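Putative nucleoprotein (Infectious salmon anemia virus, PDB 4EWC) encapsidates the negative-strand viral RNA, protecting it from nucleases and forming the ribonucleoprotein that serves as template for transcription and replication. Local coordinates at residues A[266-277]-A[443-454]; A[308-318]-A[376-387]. All coordinates share one frame; numbering follows the deposited sequence.

Interactions 1 and 2 are neighbouring contacts of one largely helical chain, their centres about 17 Å apart. Interaction 1 lies deep, its centre about 5 Å from the centre of the chain, whereas the centre of interaction 2 is about 13 Å from it and that contact is only partly buried. In sequence, both segments of interaction 2 fall between those of interaction 1. K266 joins the two: its NZ is 2.8 Å from C311 O, a probable hydrogen bond, and its CE packs 3.6 Å from T387 O, so one lysine meets both segments of interaction 2. Both contacts also touch the second subunit: F454 by backbone hydrogen bonds, T386 by packing on G523 of that subunit.

Interaction 1 (A[266-277]-A[443-454]); sequences KSVLSADQLFAP and TCVAVSMVATAF
A451 sits against helix 253-269, its CB 3.8 Å from S267 OG and facing the CG of K266. The alkyl chain of K266, with CG anti to the backbone N (chi1 -176°), passes alongside the A451 carbonyl, and a water joins its NZ to A451 O; the ammonium also forms a salt bridge with E296. S448, one turn back, donates from OG to S267 O (2.6 Å). The same carbonyl oxygen accepts from S270 OG at 2.8 Å, and the two hydroxyls arrive from opposite faces of its plane, gripping one oxygen where helix 253-269 gives way to the turn that follows. The partner helix, 438-449, closes here in a Schellman motif: A451 is the C-prime residue with positive phi, and T452 N bonds to V447 O. L274 enters at the other side of the contact, its CD2 3.5 Å from T443 CG2, the two side chains crossing at about a right angle; T443 OG1 bonds to E468 O. A453 CB packs on the Q273-L274 peptide, 3.6 Å from Q273 C. The Q273 amide meets the edge of the F454 ring, NE2 to CE2 3.4 Å, with the two planes 78° apart. It is held there from both ends: OE1 accepts from G297 N, and NE2 donates to P277 O, nearly in the amide plane (3.2 Å, 173° at the hydrogen).

Interaction 2 (A[308-318]-A[376-387]); sequences MRNCGGVALDL and CTSFLIDPPRTT
N310 and T387 carry the one hydrogen bond across this contact, most of which falls in the helical-bundle region of the nucleoprotein. The short 3-10 segment 309-311, together with V314 and L318, meets the end of helix 369-381 and the extended chain that follows it. T387 N donates to N310 O over 3.0 Å in a fairly straight bond (166° at the hydrogen), although the N-H comes from well above the carbonyl plane. Weaker CA-H...O contacts flank it, T386 CA to the same N310 O and C311 CA to T387 O. Among the side chains at this end, T387 turns its methyl CG2 between its own N and carbonyl carbon (chi1 176° for OG1), over the N310-C311 peptide and 3.5 Å from C311 SG. M308, present as selenomethionine, bends at chi2 and chi3 to bring CE 3.6 Å from T387 OG1. N310 runs side by side with R385, its CB 3.3 Å from R385 O, while the end of R385 leads away and NE bonds to G345 O. Apolar and aromatic contacts dominate the helical end. V314 packs against both P384 and F379: its CB lies 3.6 Å from P384 CG, CG1 makes a CH-pi contact over one face of the F379 ring, 4.0 Å from the centroid, and CG2 reaches CE2 and CZ. One turn along, L318 reaches past the ring obliquely, and its CD1 comes to rest 3.8 Å from C376 SG.

Interaction 1 (A[266-277]-A[443-454])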
loop_
_atom_site.group_PDB
_atom_site.type_symbol
_atom_site.label_atom_id
_atom_site.label_comp_id
_atom_site.label_asym_id
_atom_site.label_seq_id
_atom_site.Cartn_x
_atom_site.Cartn_y
_atom_site.Cartn_z
ATOM N N LYS A 266 20.628 17.484 2.717
ATOM C CA LYS A 266 19.922 16.344 2.137
ATOM C C LYS A 266 18.518 16.177 2.720
ATOM O O LYS A 266 17.558 15.902 2.002
ATOM C CB LYS A 266 20.699 15.029 2.252
ATOM C CG LYS A 266 20.008 13.844 1.559
ATOM C CD LYS A 266 20.820 12.541 1.619
ATOM C CE LYS A 266 20.125 11.370 0.889
ATOM N NZ LYS A 266 20.033 11.584 -0.574
ATOM N N SER A 267 18.385 16.372 4.024
ATOM C CA SER A 267 17.087 16.210 4.661
ATOM C C SER A 267 16.142 17.363 4.306
ATOM O O SER A 267 15.010 17.141 3.890
ATOM C CB SER A 267 17.252 16.072 6.154
ATOM O OG SER A 267 17.877 14.863 6.484
ATOM N N VAL A 268 16.626 18.589 4.444
ATOM C CA VAL A 268 15.787 19.776 4.286
ATOM C C VAL A 268 15.282 19.911 2.856
ATOM O O VAL A 268 14.112 20.253 2.611
ATOM C CB VAL A 268 16.569 21.058 4.669
ATOM C CG1 VAL A 268 16.020 22.279 3.972
ATOM C CG2 VAL A 268 16.577 21.239 6.165
ATOM N N LEU A 269 16.171 19.609 1.912
ATOM C CA LEU A 269 15.878 19.803 0.504
ATOM C C LEU A 269 15.076 18.658 -0.105
ATOM O O LEU A 269 14.554 18.801 -1.202
ATOM C CB LEU A 269 17.170 19.968 -0.285
ATOM C CG LEU A 269 17.968 21.214 0.026
ATOM C CD1 LEU A 269 19.191 21.235 -0.860
ATOM C CD2 LEU A 269 17.132 22.459 -0.160
ATOM N N SER A 270 14.983 17.525 0.584
ATOM C CA SER A 270 14.306 16.372 -0.002
ATOM C C SER A 270 12.798 16.602 -0.183
ATOM O O SER A 270 12.153 15.939 -0.991
ATOM C CB SER A 270 14.606 15.072 0.769
ATOM O OG SER A 270 14.169 15.142 2.111
ATOM N N ALA A 271 12.247 17.577 0.531
ATOM C CA ALA A 271 10.834 17.902 0.393
ATOM C C ALA A 271 10.571 18.569 -0.943
ATOM O O ALA A 271 9.493 18.413 -1.517
ATOM C CB ALA A 271 10.360 18.784 1.535
ATOM N N ASP A 272 11.553 19.299 -1.459
ATOM C CA ASP A 272 11.419 19.889 -2.792
ATOM C C ASP A 272 11.312 18.842 -3.870
ATOM O O ASP A 272 10.600 19.029 -4.857
ATOM C CB ASP A 272 12.585 20.809 -3.110
ATOM C CG ASP A 272 12.806 21.855 -2.035
ATOM O OD1 ASP A 272 11.891 22.089 -1.200
ATOM O OD2 ASP A 272 13.911 22.451 -2.029
ATOM N N GLN A 273 12.025 17.737 -3.705
ATOM C CA GLN A 273 11.961 16.696 -4.721
ATOM C C GLN A 273 10.626 15.984 -4.694
ATOM O O GLN A 273 10.303 15.251 -5.614
ATOM C CB GLN A 273 13.121 15.718 -4.582
ATOM C CG GLN A 273 14.287 16.097 -5.426
ATOM C CD GLN A 273 15.400 15.105 -5.299
ATOM O OE1 GLN A 273 16.106 15.077 -4.291
ATOM N NE2 GLN A 273 15.554 14.253 -6.309
ATOM N N LEU A 274 9.854 16.193 -3.633
ATOM C CA LEU A 274 8.466 15.748 -3.637
ATOM C C LEU A 274 7.716 16.540 -4.713
ATOM O O LEU A 274 6.954 15.982 -5.508
ATOM C CB LEU A 274 7.830 15.951 -2.273
ATOM C CG LEU A 274 6.370 15.552 -2.124
ATOM C CD1 LEU A 274 6.140 14.230 -2.773
ATOM C CD2 LEU A 274 6.020 15.469 -0.652
ATOM N N PHE A 275 7.965 17.842 -4.759
ATOM C CA PHE A 275 7.268 18.700 -5.704
ATOM C C PHE A 275 7.873 18.714 -7.088
ATOM O O PHE A 275 7.150 18.836 -8.074
ATOM C CB PHE A 275 7.094 20.117 -5.145
ATOM C CG PHE A 275 6.159 20.168 -3.988
ATOM C CD1 PHE A 275 4.801 20.082 -4.195
ATOM C CD2 PHE A 275 6.638 20.231 -2.689
ATOM C CE1 PHE A 275 3.930 20.096 -3.144
ATOM C CE2 PHE A 275 5.782 20.237 -1.627
ATOM C CZ PHE A 275 4.412 20.177 -1.858
ATOM N N ALA A 276 9.189 18.590 -7.174
ATOM C CA ALA A 276 9.838 18.501 -8.485
ATOM C C ALA A 276 10.988 17.485 -8.460
ATOM O O ALA A 276 12.143 17.855 -8.285
ATOM C CB ALA A 276 10.315 19.887 -8.944
ATOM N N PRO A 277 10.650 16.195 -8.615
ATOM C CA PRO A 277 11.535 15.031 -8.493
ATOM C C PRO A 277 12.786 15.129 -9.343
ATOM O O PRO A 277 13.829 14.596 -8.954
ATOM C CB PRO A 277 10.683 13.878 -9.030
ATOM C CG PRO A 277 9.329 14.312 -8.894
ATOM C CD PRO A 277 9.274 15.791 -8.932
ATOM N N THR A 443 3.415 14.726 4.934
ATOM C CA THR A 443 4.194 14.067 3.889
ATOM C C THR A 443 5.572 14.730 3.723
ATOM O O THR A 443 6.556 14.056 3.452
ATOM C CB THR A 443 3.432 14.028 2.530
ATOM O OG1 THR A 443 2.187 13.331 2.677
ATOM C CG2 THR A 443 4.237 13.320 1.475
ATOM N N CYS A 444 5.634 16.044 3.894
ATOM C CA CYS A 444 6.874 16.787 3.732
ATOM C C CYS A 444 7.862 16.512 4.865
ATOM O O CYS A 444 9.084 16.542 4.682
ATOM C CB CYS A 444 6.571 18.280 3.663
ATOM S SG CYS A 444 5.940 18.739 2.078
ATOM N N VAL A 445 7.296 16.265 6.039
ATOM C CA VAL A 445 8.031 15.901 7.212
ATOM C C VAL A 445 8.577 14.484 7.037
ATOM O O VAL A 445 9.764 14.242 7.264
ATOM C CB VAL A 445 7.109 15.996 8.458
ATOM C CG1 VAL A 445 7.669 15.206 9.663
ATOM C CG2 VAL A 445 6.885 17.447 8.827
ATOM N N ALA A 446 7.697 13.561 6.644
ATOM C CA ALA A 446 8.054 12.171 6.440
ATOM C C ALA A 446 9.226 12.076 5.486
ATOM O O ALA A 446 10.241 11.432 5.778
ATOM C CB ALA A 446 6.877 11.399 5.882
ATOM N N VAL A 447 9.074 12.727 4.337
ATOM C CA VAL A 447 10.102 12.716 3.312
ATOM C C VAL A 447 11.470 13.233 3.837
ATOM O O VAL A 447 12.492 12.630 3.572
ATOM C CB VAL A 447 9.604 13.418 2.025
ATOM C CG1 VAL A 447 10.754 13.980 1.194
ATOM C CG2 VAL A 447 8.761 12.452 1.212
ATOM N N SER A 448 11.492 14.310 4.607
ATOM C CA SER A 448 12.749 14.762 5.178
ATOM C C SER A 448 13.329 13.806 6.244
ATOM O O SER A 448 14.566 13.585 6.322
ATOM C CB SER A 448 12.636 16.183 5.702
ATOM O OG SER A 448 12.521 17.087 4.601
HETATM N N MSE A 449 12.448 13.213 7.043
HETATM C CA MSE A 449 12.907 12.234 8.025
HETATM C C MSE A 449 13.688 11.069 7.406
HETATM O O MSE A 449 14.688 10.626 7.963
HETATM C CB MSE A 449 11.777 11.749 8.915
HETATM C CG MSE A 449 11.353 12.803 9.923
HETATM SE SE MSE A 449 10.003 12.083 11.139
HETATM C CE MSE A 449 11.337 11.343 12.369
ATOM N N VAL A 450 13.240 10.591 6.250
ATOM C CA VAL A 450 13.937 9.525 5.567
ATOM C C VAL A 450 14.849 10.089 4.494
ATOM O O VAL A 450 15.534 9.337 3.784
ATOM C CB VAL A 450 12.962 8.501 4.987
ATOM C CG1 VAL A 450 12.137 7.887 6.124
ATOM C CG2 VAL A 450 12.074 9.151 3.891
ATOM N N ALA A 451 14.870 11.421 4.411
ATOM C CA ALA A 451 15.783 12.146 3.516
ATOM C C ALA A 451 15.736 11.683 2.063
ATOM O O ALA A 451 16.771 11.604 1.404
ATOM C CB ALA A 451 17.219 12.053 4.034
ATOM N N THR A 452 14.541 11.380 1.567
ATOM C CA THR A 452 14.396 10.981 0.164
ATOM C C THR A 452 12.966 11.020 -0.341
ATOM O O THR A 452 12.062 10.478 0.283
ATOM C CB THR A 452 15.000 9.573 -0.125
ATOM O OG1 THR A 452 14.952 9.320 -1.537
ATOM C CG2 THR A 452 14.275 8.449 0.668
ATOM N N ALA A 453 12.756 11.652 -1.489
ATOM C CA ALA A 453 11.418 11.645 -2.095
ATOM C C ALA A 453 11.073 10.290 -2.710
ATOM O O ALA A 453 9.944 10.073 -3.124
ATOM C CB ALA A 453 11.270 12.763 -3.135
ATOM N N PHE A 454 12.032 9.376 -2.764
ATOM C CA PHE A 454 11.828 8.156 -3.528
ATOM C C PHE A 454 11.593 6.947 -2.663
ATOM O O PHE A 454 11.699 5.807 -3.127
ATOM C CB PHE A 454 12.990 7.950 -4.505
ATOM C CG PHE A 454 13.240 9.148 -5.358
ATOM C CD1 PHE A 454 12.254 9.601 -6.224
ATOM C CD2 PHE A 454 14.409 9.874 -5.247
ATOM C CE1 PHE A 454 12.449 10.718 -6.981
ATOM C CE2 PHE A 454 14.601 11.012 -6.016
ATOM C CZ PHE A 454 13.618 11.427 -6.884
HETATM O O HOH W 1 17.672 13.164 -0.946
HETATM O O HOH W 2 16.741 13.012 8.013
HETATM O O HOH W 3 15.177 13.142 -2.351
#

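Interaction 2 (A[308-318]-A[376-387])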
loop_
_atom_site.group_PDB
_atom_site.type_symbol
_atom_site.label_atom_id
_atom_site.label_comp_id
_atom_site.label_asym_id
_atom_site.label_seq_id
_atom_site.Cartn_x
_atom_site.Cartn_y
_atom_site.Cartn_z
HETATM N N MSE A 308 30.698 14.696 0.553
HETATM C CA MSE A 308 29.805 13.595 0.873
HETATM C C MSE A 308 29.044 13.130 -0.360
HETATM O O MSE A 308 27.797 13.097 -0.380
HETATM C CB MSE A 308 28.845 14.005 1.980
HETATM C CG MSE A 308 29.531 14.267 3.291
HETATM SE SE MSE A 308 30.086 12.586 4.122
HETATM C CE MSE A 308 28.353 12.081 4.860
ATOM N N ARG A 309 29.822 12.769 -1.378
ATOM C CA ARG A 309 29.308 12.361 -2.677
ATOM C C ARG A 309 28.065 11.476 -2.604
ATOM O O ARG A 309 27.091 11.751 -3.275
ATOM C CB ARG A 309 30.407 11.693 -3.503
ATOM C CG ARG A 309 31.372 12.676 -4.148
ATOM C CD ARG A 309 30.666 13.467 -5.228
ATOM N NE ARG A 309 31.103 14.866 -5.293
ATOM C CZ ARG A 309 30.439 15.829 -5.937
ATOM N NH1 ARG A 309 29.306 15.545 -6.585
ATOM N NH2 ARG A 309 30.908 17.073 -5.936
ATOM N N ASN A 310 28.087 10.445 -1.768
ATOM C CA ASN A 310 26.974 9.499 -1.695
ATOM C C ASN A 310 25.661 10.043 -1.095
ATOM O O ASN A 310 24.691 9.298 -0.983
ATOM C CB ASN A 310 27.374 8.209 -0.964
ATOM C CG ASN A 310 28.608 7.522 -1.568
ATOM O OD1 ASN A 310 28.894 7.652 -2.748
ATOM N ND2 ASN A 310 29.328 6.773 -0.740
ATOM N N CYS A 311 25.627 11.311 -0.683
ATOM C CA CYS A 311 24.349 11.945 -0.321
ATOM C C CYS A 311 23.587 12.334 -1.596
ATOM O O CYS A 311 22.396 12.688 -1.559
ATOM C CB CYS A 311 24.587 13.202 0.513
ATOM S SG CYS A 311 25.204 12.921 2.174
ATOM N N GLY A 312 24.301 12.235 -2.718
ATOM C CA GLY A 312 23.910 12.857 -3.957
ATOM C C GLY A 312 23.165 12.050 -4.997
ATOM O O GLY A 312 22.572 12.639 -5.895
ATOM N N GLY A 313 23.179 10.728 -4.941
ATOM C CA GLY A 313 22.384 9.981 -5.919
ATOM C C GLY A 313 23.109 9.762 -7.245
ATOM O O GLY A 313 23.534 10.715 -7.901
ATOM N N VAL A 314 23.220 8.498 -7.641
ATOM C CA VAL A 314 24.129 8.082 -8.700
ATOM C C VAL A 314 23.914 8.744 -10.080
ATOM O O VAL A 314 24.869 8.881 -10.852
ATOM C CB VAL A 314 24.220 6.515 -8.778
ATOM C CG1 VAL A 314 23.047 5.924 -9.525
ATOM C CG2 VAL A 314 25.553 6.060 -9.338
ATOM N N ALA A 315 22.687 9.193 -10.356
ATOM C CA ALA A 315 22.363 9.848 -11.629
ATOM C C ALA A 315 23.282 11.024 -11.962
ATOM O O ALA A 315 23.512 11.340 -13.132
ATOM C CB ALA A 315 20.906 10.292 -11.674
ATOM N N LEU A 316 23.805 11.672 -10.933
ATOM C CA LEU A 316 24.696 12.804 -11.127
ATOM C C LEU A 316 25.979 12.379 -11.814
ATOM O O LEU A 316 26.450 13.058 -12.731
ATOM C CB LEU A 316 25.013 13.471 -9.784
ATOM C CG LEU A 316 23.855 14.142 -9.043
ATOM C CD1 LEU A 316 24.375 14.752 -7.771
ATOM C CD2 LEU A 316 23.172 15.203 -9.907
ATOM N N ASP A 317 26.540 11.252 -11.373
ATOM C CA ASP A 317 27.787 10.738 -11.944
ATOM C C ASP A 317 27.577 10.206 -13.348
ATOM O O ASP A 317 28.439 10.352 -14.185
ATOM C CB ASP A 317 28.350 9.593 -11.106
ATOM C CG ASP A 317 28.717 10.010 -9.704
ATOM O OD1 ASP A 317 29.184 11.152 -9.501
ATOM O OD2 ASP A 317 28.531 9.178 -8.798
ATOM N N LEU A 318 26.431 9.578 -13.585
ATOM C CA LEU A 318 26.190 8.890 -14.833
ATOM C C LEU A 318 25.976 9.911 -15.924
ATOM O O LEU A 318 26.426 9.738 -17.057
ATOM C CB LEU A 318 24.976 7.962 -14.733
ATOM C CG LEU A 318 24.984 6.889 -13.638
ATOM C CD1 LEU A 318 23.639 6.200 -13.540
ATOM C CD2 LEU A 318 26.079 5.889 -13.878
ATOM N N CYS A 376 21.910 1.704 -15.367
ATOM C CA CYS A 376 20.834 2.471 -14.777
ATOM C C CYS A 376 19.724 1.581 -14.258
ATOM O O CYS A 376 19.280 1.750 -13.108
ATOM C CB CYS A 376 20.270 3.464 -15.794
ATOM S SG CYS A 376 21.418 4.753 -16.222
ATOM N N THR A 377 19.278 0.641 -15.095
ATOM C CA THR A 377 18.203 -0.271 -14.710
ATOM C C THR A 377 18.615 -1.103 -13.500
ATOM O O THR A 377 17.812 -1.318 -12.593
ATOM C CB THR A 377 17.819 -1.223 -15.848
ATOM O OG1 THR A 377 17.296 -0.461 -16.941
ATOM C CG2 THR A 377 16.770 -2.217 -15.381
ATOM N N SER A 378 19.868 -1.553 -13.486
ATOM C CA SER A 378 20.366 -2.347 -12.385
ATOM C C SER A 378 20.299 -1.548 -11.092
ATOM O O SER A 378 19.999 -2.082 -10.024
ATOM C CB SER A 378 21.801 -2.830 -12.650
ATOM O OG SER A 378 22.748 -1.778 -12.561
ATOM N N PHE A 379 20.560 -0.255 -11.212
ATOM C CA PHE A 379 20.552 0.638 -10.070
ATOM C C PHE A 379 19.155 0.783 -9.471
ATOM O O PHE A 379 19.022 1.048 -8.289
ATOM C CB PHE A 379 21.156 1.983 -10.456
ATOM C CG PHE A 379 22.634 2.038 -10.256
ATOM C CD1 PHE A 379 23.187 1.608 -9.050
ATOM C CD2 PHE A 379 23.479 2.499 -11.252
ATOM C CE1 PHE A 379 24.563 1.651 -8.839
ATOM C CE2 PHE A 379 24.858 2.535 -11.055
ATOM C CZ PHE A 379 25.406 2.101 -9.844
ATOM N N LEU A 380 18.127 0.582 -10.286
ATOM C CA LEU A 380 16.765 0.512 -9.784
ATOM C C LEU A 380 16.515 -0.778 -9.012
ATOM O O LEU A 380 15.735 -0.798 -8.073
ATOM C CB LEU A 380 15.757 0.577 -10.929
ATOM C CG LEU A 380 15.787 1.752 -11.888
ATOM C CD1 LEU A 380 14.584 1.604 -12.790
ATOM C CD2 LEU A 380 15.783 3.100 -11.159
ATOM N N ILE A 381 17.148 -1.859 -9.446
ATOM C CA ILE A 381 17.088 -3.115 -8.718
ATOM C C ILE A 381 17.951 -3.117 -7.430
ATOM O O ILE A 381 17.499 -3.548 -6.363
ATOM C CB ILE A 381 17.535 -4.287 -9.616
ATOM C CG1 ILE A 381 16.610 -4.423 -10.829
ATOM C CG2 ILE A 381 17.590 -5.604 -8.820
ATOM C CD1 ILE A 381 17.235 -5.237 -11.966
ATOM N N ASP A 382 19.194 -2.654 -7.545
ATOM C CA ASP A 382 20.130 -2.631 -6.436
ATOM C C ASP A 382 20.745 -1.249 -6.259
ATOM O O ASP A 382 21.768 -0.960 -6.875
ATOM C CB ASP A 382 21.268 -3.611 -6.695
ATOM C CG ASP A 382 20.885 -5.051 -6.421
ATOM O OD1 ASP A 382 20.587 -5.363 -5.242
ATOM O OD2 ASP A 382 20.905 -5.879 -7.379
ATOM N N PRO A 383 20.137 -0.400 -5.408
ATOM C CA PRO A 383 20.559 1.004 -5.240
ATOM C C PRO A 383 22.067 1.175 -5.013
ATOM O O PRO A 383 22.702 0.304 -4.417
ATOM C CB PRO A 383 19.795 1.463 -3.982
ATOM C CG PRO A 383 18.650 0.533 -3.859
ATOM C CD PRO A 383 19.039 -0.774 -4.499
ATOM N N PRO A 384 22.633 2.302 -5.470
ATOM C CA PRO A 384 24.044 2.633 -5.206
ATOM C C PRO A 384 24.270 2.932 -3.727
ATOM O O PRO A 384 23.288 3.090 -2.994
ATOM C CB PRO A 384 24.254 3.912 -6.023
ATOM C CG PRO A 384 22.884 4.549 -6.057
ATOM C CD PRO A 384 21.910 3.405 -6.129
ATOM N N ARG A 385 25.524 3.027 -3.291
ATOM C CA ARG A 385 25.805 3.350 -1.887
ATOM C C ARG A 385 25.270 4.725 -1.552
ATOM O O ARG A 385 25.609 5.707 -2.202
ATOM C CB ARG A 385 27.300 3.298 -1.591
ATOM C CG ARG A 385 27.900 1.929 -1.726
ATOM C CD ARG A 385 29.401 1.952 -1.515
ATOM N NE ARG A 385 29.978 0.679 -1.914
ATOM C CZ ARG A 385 29.998 -0.396 -1.132
ATOM N NH1 ARG A 385 29.472 -0.336 0.089
ATOM N NH2 ARG A 385 30.544 -1.529 -1.568
ATOM N N THR A 386 24.432 4.788 -0.532
ATOM C CA THR A 386 23.770 6.031 -0.181
ATOM C C THR A 386 24.061 6.404 1.264
ATOM O O THR A 386 23.878 5.605 2.167
ATOM C CB THR A 386 22.247 5.916 -0.349
ATOM O OG1 THR A 386 21.957 5.412 -1.650
ATOM C CG2 THR A 386 21.583 7.272 -0.176
ATOM N N THR A 387 24.503 7.628 1.473
ATOM C CA THR A 387 24.682 8.125 2.811
ATOM C C THR A 387 23.627 9.201 3.072
ATOM O O THR A 387 23.127 9.791 2.128
ATOM C CB THR A 387 26.132 8.637 3.049
ATOM O OG1 THR A 387 26.227 9.202 4.355
ATOM C CG2 THR A 387 26.491 9.694 2.079
#